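Local coordinates for glycerol kinase, putative (Plasmodium falciparum, PDB 2W40), which probably transfers a phosphate from ATP to glycerol to give sn-glycerol 3-phosphate, as a member of the FGGY kinase family, at residues T54-L59 against T169-N174; C287-T292 against T400-I405. All blocks are in the same frame, centred on the assembly; numbering follows the deposited sequence. Where two conformers were deposited one is given.

Overall arrangement
The two contacts lie on opposite sides of the chain's centre, about 36 Å apart between their centres, and share no helix or strand. Interaction 1 belongs to the N-terminal FGGY domain and interaction 2 to the C-terminal one, both of the actin-like ATPase clan. Interaction 1 is mostly buried and joins two helices, 49-70 and 167-176, by leucine packing and a tyrosine hydroxyl set against an asparagine. Interaction 2 is only partly buried: the loop leading into strand 290-295 meets the C-terminal end of helix 377-403. There a carboxylate touches a cysteine and a leucine while its hydrogen bonds go to residues just before 287-292.

Interaction 1: T54-L59 against T169-N174; sequences TNLYNL and TWLIFN
The hydroxyl of Y57 meets N174, with Y57 OH 3.5 Å from N174 CB, and makes a weak hydrogen bond to S231 OG. H233 stacks on the Y57 ring, so the phenol has an aromatic neighbour as well as this weak bond at its hydroxyl. CG of Y57 stands beside the backbone N (chi1 -71°), and the length of the ring then carries the hydroxyl across to helix 167-176. The side chains of Y57 and N174 cross at about a right angle, and the ring and amide planes are 83° apart. Alongside, L56 sends its CD2 methyl to CG of L171 at 4.1 Å. A trans first torsion (chi1 -177°) extends L56 toward the second helix. On helix 49-70, M53 touches W170, L171 and N174 and widens the apolar seam, while L56 also rests on T16 and V18 of strand 15-21. Helix 49-70 lies against the mixed sheet of the N-terminal actin-like half, and helix 167-176 packs on it. No hydrogen bond joins segments 54-59 and 169-174, which meet by side-chain packing; the polar link between the helices lies to one side, where W170 NE1 bonds to P49 O at the start of helix 49-70.

Interaction 2: C287-T292 against T400-I405; sequences CGLITT and TSDMGI. With EDO (1,2-ethanediol), chain B.
The carboxylate of D402 has C287 coming in obliquely on one side, off its plane, with C287 CB 3.9 Å from both D402 OD1 and D402 OD2, and C287 SG 3.8 Å from D402 OD1. L289 lies close to the carboxylate plane beyond OD2, its CD1 methyl 3.5 Å from D402 OD2, and the two side chains cross obliquely. D402 CG lies beside its own backbone N (chi1 -78°), which sends the carboxylate off the helix toward the loop. Its hydrogen-bonding partners are S285 OG at OD2 and T286 N at OD1; S285 OG also bonds to the backbone N of C287 and of L289, so one serine ties the carboxylate to the loop that the carboxylate touches. Here helix 377-403 ends in a Schellman motif: G404 takes a positive phi, and G404 N bonds to S401 O and I405 N to T400 O. This end meets the loop entering strand 290-295, an outermost strand of the C-terminal sheet. C287 SG also lies 3.8 Å from CB of S401, whose side chain has two conformers. Elsewhere on the loop, O1 of an ethanediol, probably from the crystallisation liquor, donates to L289 O at 2.7 Å; the ethanediol is also hydrogen-bonded to T132 and Y133.

Interaction 1: T54-L59 against T169-N174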
loop_
_atom_site.group_PDB
_atom_site.type_symbol
_atom_site.label_atom_id
_atom_site.label_comp_id
_atom_site.label_asym_id
_atom_site.label_seq_id
_atom_site.Cartn_x
_atom_site.Cartn_y
_atom_site.Cartn_z
ATOM N N THR C 54 27.565 9.770 20.314
ATOM C CA THR C 54 27.859 8.636 21.171
ATOM C C THR C 54 28.216 7.412 20.318
ATOM O O THR C 54 29.190 6.686 20.581
ATOM C CB THR C 54 26.652 8.374 22.068
ATOM O OG1 THR C 54 26.500 9.552 22.907
ATOM C CG2 THR C 54 26.904 7.096 22.903
ATOM N N ASN C 55 27.410 7.174 19.307
ATOM C CA ASN C 55 27.654 6.042 18.397
ATOM C C ASN C 55 29.022 6.178 17.715
ATOM O O ASN C 55 29.792 5.221 17.632
ATOM C CB ASN C 55 26.574 5.986 17.341
ATOM C CG ASN C 55 25.273 5.433 17.857
ATOM O OD1 ASN C 55 25.202 5.014 19.046
ATOM N ND2 ASN C 55 24.253 5.499 17.045
ATOM N N LEU C 56 29.353 7.367 17.252
ATOM C CA LEU C 56 30.630 7.628 16.657
ATOM C C LEU C 56 31.742 7.300 17.576
ATOM O O LEU C 56 32.655 6.603 17.209
ATOM C CB LEU C 56 30.719 9.051 16.148
ATOM C CG LEU C 56 32.073 9.306 15.439
ATOM C CD1 LEU C 56 32.442 8.439 14.261
ATOM C CD2 LEU C 56 32.169 10.819 15.054
ATOM N N TYR C 57 31.701 7.831 18.814
ATOM C CA TYR C 57 32.805 7.620 19.800
ATOM C C TYR C 57 33.006 6.140 20.039
ATOM O O TYR C 57 34.122 5.648 20.039
ATOM C CB TYR C 57 32.496 8.367 21.087
ATOM C CG TYR C 57 32.601 9.900 20.986
ATOM C CD1 TYR C 57 33.520 10.506 20.163
ATOM C CD2 TYR C 57 31.752 10.698 21.726
ATOM C CE1 TYR C 57 33.604 11.939 20.106
ATOM C CE2 TYR C 57 31.795 12.038 21.696
ATOM C CZ TYR C 57 32.723 12.688 20.922
ATOM O OH TYR C 57 32.784 14.054 20.937
ATOM N N ASN C 58 31.883 5.441 20.204
ATOM C CA ASN C 58 31.921 3.994 20.478
ATOM C C ASN C 58 32.558 3.229 19.314
ATOM O O ASN C 58 33.384 2.345 19.516
ATOM C CB ASN C 58 30.505 3.552 20.889
ATOM C CG ASN C 58 30.181 3.890 22.353
ATOM O OD1 ASN C 58 31.096 4.066 23.185
ATOM N ND2 ASN C 58 28.858 3.967 22.698
ATOM N N LEU C 59 32.249 3.634 18.079
ATOM C CA LEU C 59 32.733 2.942 16.909
ATOM C C LEU C 59 34.251 3.200 16.735
ATOM O O LEU C 59 34.998 2.307 16.419
ATOM C CB LEU C 59 32.010 3.458 15.660
ATOM C CG LEU C 59 30.587 2.921 15.423
ATOM C CD1 LEU C 59 29.770 3.832 14.414
ATOM C CD2 LEU C 59 30.731 1.415 14.915
ATOM N N THR C 169 30.020 19.824 10.337
ATOM C CA THR C 169 30.332 20.848 11.322
ATOM C C THR C 169 30.149 20.345 12.761
ATOM O O THR C 169 30.988 20.613 13.674
ATOM C CB THR C 169 29.529 22.109 11.036
ATOM O OG1 THR C 169 29.750 22.490 9.690
ATOM C CG2 THR C 169 29.969 23.281 12.003
ATOM N N TRP C 170 29.057 19.601 12.974
ATOM C CA TRP C 170 28.725 19.040 14.269
ATOM C C TRP C 170 29.880 18.033 14.711
ATOM O O TRP C 170 30.372 18.071 15.857
ATOM C CB TRP C 170 27.364 18.382 14.186
ATOM C CG TRP C 170 26.882 17.655 15.397
ATOM C CD1 TRP C 170 26.595 16.310 15.479
ATOM C CD2 TRP C 170 26.662 18.191 16.728
ATOM N NE1 TRP C 170 26.166 15.986 16.768
ATOM C CE2 TRP C 170 26.228 17.098 17.560
ATOM C CE3 TRP C 170 26.821 19.468 17.286
ATOM C CZ2 TRP C 170 25.877 17.263 18.908
ATOM C CZ3 TRP C 170 26.488 19.645 18.611
ATOM C CH2 TRP C 170 26.013 18.551 19.430
ATOM N N LEU C 171 30.226 17.132 13.835
ATOM C CA LEU C 171 31.244 16.143 14.158
ATOM C C LEU C 171 32.576 16.806 14.470
ATOM O O LEU C 171 33.246 16.465 15.425
ATOM C CB LEU C 171 31.343 15.131 13.005
ATOM C CG LEU C 171 30.475 13.914 13.005
ATOM C CD1 LEU C 171 29.044 14.116 13.476
ATOM C CD2 LEU C 171 30.633 13.044 11.745
ATOM N N ILE C 172 33.000 17.755 13.651
ATOM C CA ILE C 172 34.299 18.397 13.826
ATOM C C ILE C 172 34.290 19.228 15.124
ATOM O O ILE C 172 35.232 19.151 15.933
ATOM C CB ILE C 172 34.637 19.308 12.569
ATOM C CG1 ILE C 172 34.866 18.432 11.268
ATOM C CG2 ILE C 172 35.797 20.272 12.927
ATOM C CD1 ILE C 172 34.935 19.347 9.987
ATOM N N PHE C 173 33.182 19.915 15.390
ATOM C CA PHE C 173 33.047 20.704 16.620
ATOM C C PHE C 173 33.219 19.816 17.837
ATOM O O PHE C 173 33.972 20.170 18.764
ATOM C CB PHE C 173 31.688 21.366 16.603
ATOM C CG PHE C 173 31.377 22.160 17.801
ATOM C CD1 PHE C 173 31.660 23.524 17.792
ATOM C CD2 PHE C 173 30.918 21.519 18.964
ATOM C CE1 PHE C 173 31.407 24.277 18.950
ATOM C CE2 PHE C 173 30.590 22.319 20.125
ATOM C CZ PHE C 173 30.837 23.668 20.085
ATOM N N ASN C 174 32.580 18.665 17.861
ATOM C CA ASN C 174 32.712 17.811 19.007
ATOM C C ASN C 174 34.072 17.171 19.111
ATOM O O ASN C 174 34.661 17.121 20.158
ATOM C CB ASN C 174 31.604 16.773 19.022
ATOM C CG ASN C 174 30.274 17.343 19.386
ATOM O OD1 ASN C 174 29.384 17.531 18.556
ATOM N ND2 ASN C 174 30.079 17.540 20.628
#

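Interaction 2: C287-T292 against T400-I405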
loop_
_atom_site.group_PDB
_atom_site.type_symbol
_atom_site.label_atom_id
_atom_site.label_comp_id
_atom_site.label_asym_id
_atom_site.label_seq_id
_atom_site.Cartn_x
_atom_site.Cartn_y
_atom_site.Cartn_z
ATOM N N CYS C 287 15.738 22.060 -16.201
ATOM C CA CYS C 287 15.097 20.760 -16.220
ATOM C C CYS C 287 15.103 20.171 -14.815
ATOM O O CYS C 287 14.931 18.995 -14.710
ATOM C CB CYS C 287 15.867 19.719 -17.230
ATOM S SG CYS C 287 15.674 20.294 -18.852
ATOM N N GLY C 288 15.171 20.976 -13.758
ATOM C CA GLY C 288 15.018 20.426 -12.457
ATOM C C GLY C 288 16.183 19.805 -11.760
ATOM O O GLY C 288 16.003 19.142 -10.763
ATOM N N LEU C 289 17.392 20.013 -12.251
ATOM C CA LEU C 289 18.579 19.532 -11.592
ATOM C C LEU C 289 19.194 20.684 -10.773
ATOM O O LEU C 289 18.970 21.874 -11.008
ATOM C CB LEU C 289 19.536 19.007 -12.680
ATOM C CG LEU C 289 19.015 17.827 -13.563
ATOM C CD1 LEU C 289 20.058 17.271 -14.499
ATOM C CD2 LEU C 289 18.521 16.603 -12.685
ATOM N N ILE C 290 19.922 20.319 -9.745
ATOM C CA ILE C 290 20.554 21.311 -8.846
ATOM C C ILE C 290 22.028 21.520 -9.234
ATOM O O ILE C 290 22.736 20.555 -9.501
ATOM C CB ILE C 290 20.490 20.785 -7.388
ATOM C CG1 ILE C 290 19.035 20.790 -6.826
ATOM C CG2 ILE C 290 21.481 21.588 -6.440
ATOM C CD1 ILE C 290 18.922 20.309 -5.467
ATOM N N THR C 291 22.452 22.765 -9.291
ATOM C CA THR C 291 23.880 23.128 -9.489
ATOM C C THR C 291 24.600 23.078 -8.155
ATOM O O THR C 291 24.129 23.746 -7.220
ATOM C CB THR C 291 23.995 24.563 -10.038
ATOM O OG1 THR C 291 23.203 24.643 -11.169
ATOM C CG2 THR C 291 25.436 24.965 -10.340
ATOM N N THR C 292 25.627 22.265 -8.020
ATOM C CA THR C 292 26.333 22.124 -6.763
ATOM C C THR C 292 27.869 22.112 -7.002
ATOM O O THR C 292 28.335 22.170 -8.141
ATOM C CB THR C 292 25.830 20.851 -6.022
ATOM O OG1 THR C 292 26.288 20.881 -4.686
ATOM C CG2 THR C 292 26.361 19.543 -6.779
ATOM N N THR C 400 20.576 14.823 -19.823
ATOM C CA THR C 400 20.977 14.860 -21.250
ATOM C C THR C 400 20.516 16.170 -21.869
ATOM O O THR C 400 21.229 16.766 -22.678
ATOM C CB THR C 400 20.541 13.620 -22.030
ATOM O OG1 THR C 400 19.142 13.465 -21.933
ATOM C CG2 THR C 400 21.231 12.351 -21.477
ATOM N N SER C 401 19.340 16.681 -21.500
ATOM C CA SER C 401 18.905 17.990 -21.981
ATOM C C SER C 401 19.799 19.120 -21.554
ATOM O O SER C 401 20.262 19.947 -22.378
ATOM C CB SER C 401 17.480 18.271 -21.516
ATOM O OG SER C 401 17.020 19.543 -21.966
ATOM N N ASP C 402 20.038 19.210 -20.258
ATOM C CA ASP C 402 20.919 20.236 -19.727
ATOM C C ASP C 402 22.350 20.177 -20.294
ATOM O O ASP C 402 22.982 21.250 -20.475
ATOM C CB ASP C 402 21.013 20.124 -18.228
ATOM C CG ASP C 402 19.810 20.693 -17.491
ATOM O OD1 ASP C 402 19.146 21.638 -18.037
ATOM O OD2 ASP C 402 19.635 20.239 -16.347
ATOM N N MET C 403 22.851 18.956 -20.588
ATOM C CA MET C 403 24.230 18.784 -21.057
ATOM C C MET C 403 24.340 18.887 -22.572
ATOM O O MET C 403 25.467 18.915 -23.091
ATOM C CB MET C 403 24.909 17.545 -20.540
ATOM C CG MET C 403 25.152 17.457 -19.003
ATOM S SD MET C 403 26.098 18.815 -18.271
ATOM C CE MET C 403 27.765 18.242 -18.741
ATOM N N GLY C 404 23.213 18.999 -23.270
ATOM C CA GLY C 404 23.255 19.056 -24.750
ATOM C C GLY C 404 23.843 17.790 -25.414
ATOM O O GLY C 404 24.428 17.891 -26.536
ATOM N N ILE C 405 23.630 16.630 -24.796
ATOM C CA ILE C 405 24.023 15.301 -25.317
ATOM C C ILE C 405 22.777 14.411 -25.610
ATOM O O ILE C 405 21.654 14.674 -25.164
ATOM C CB ILE C 405 25.007 14.596 -24.386
ATOM C CG1 ILE C 405 24.422 14.486 -22.957
ATOM C CG2 ILE C 405 26.346 15.337 -24.351
ATOM C CD1 ILE C 405 25.109 13.490 -21.959
HETATM C C1 EDO B . 16.898 23.965 -10.032
HETATM O O1 EDO B . 16.779 23.477 -11.389
HETATM C C2 EDO B . 16.180 23.083 -9.046
HETATM O O2 EDO B . 16.292 23.586 -7.783
#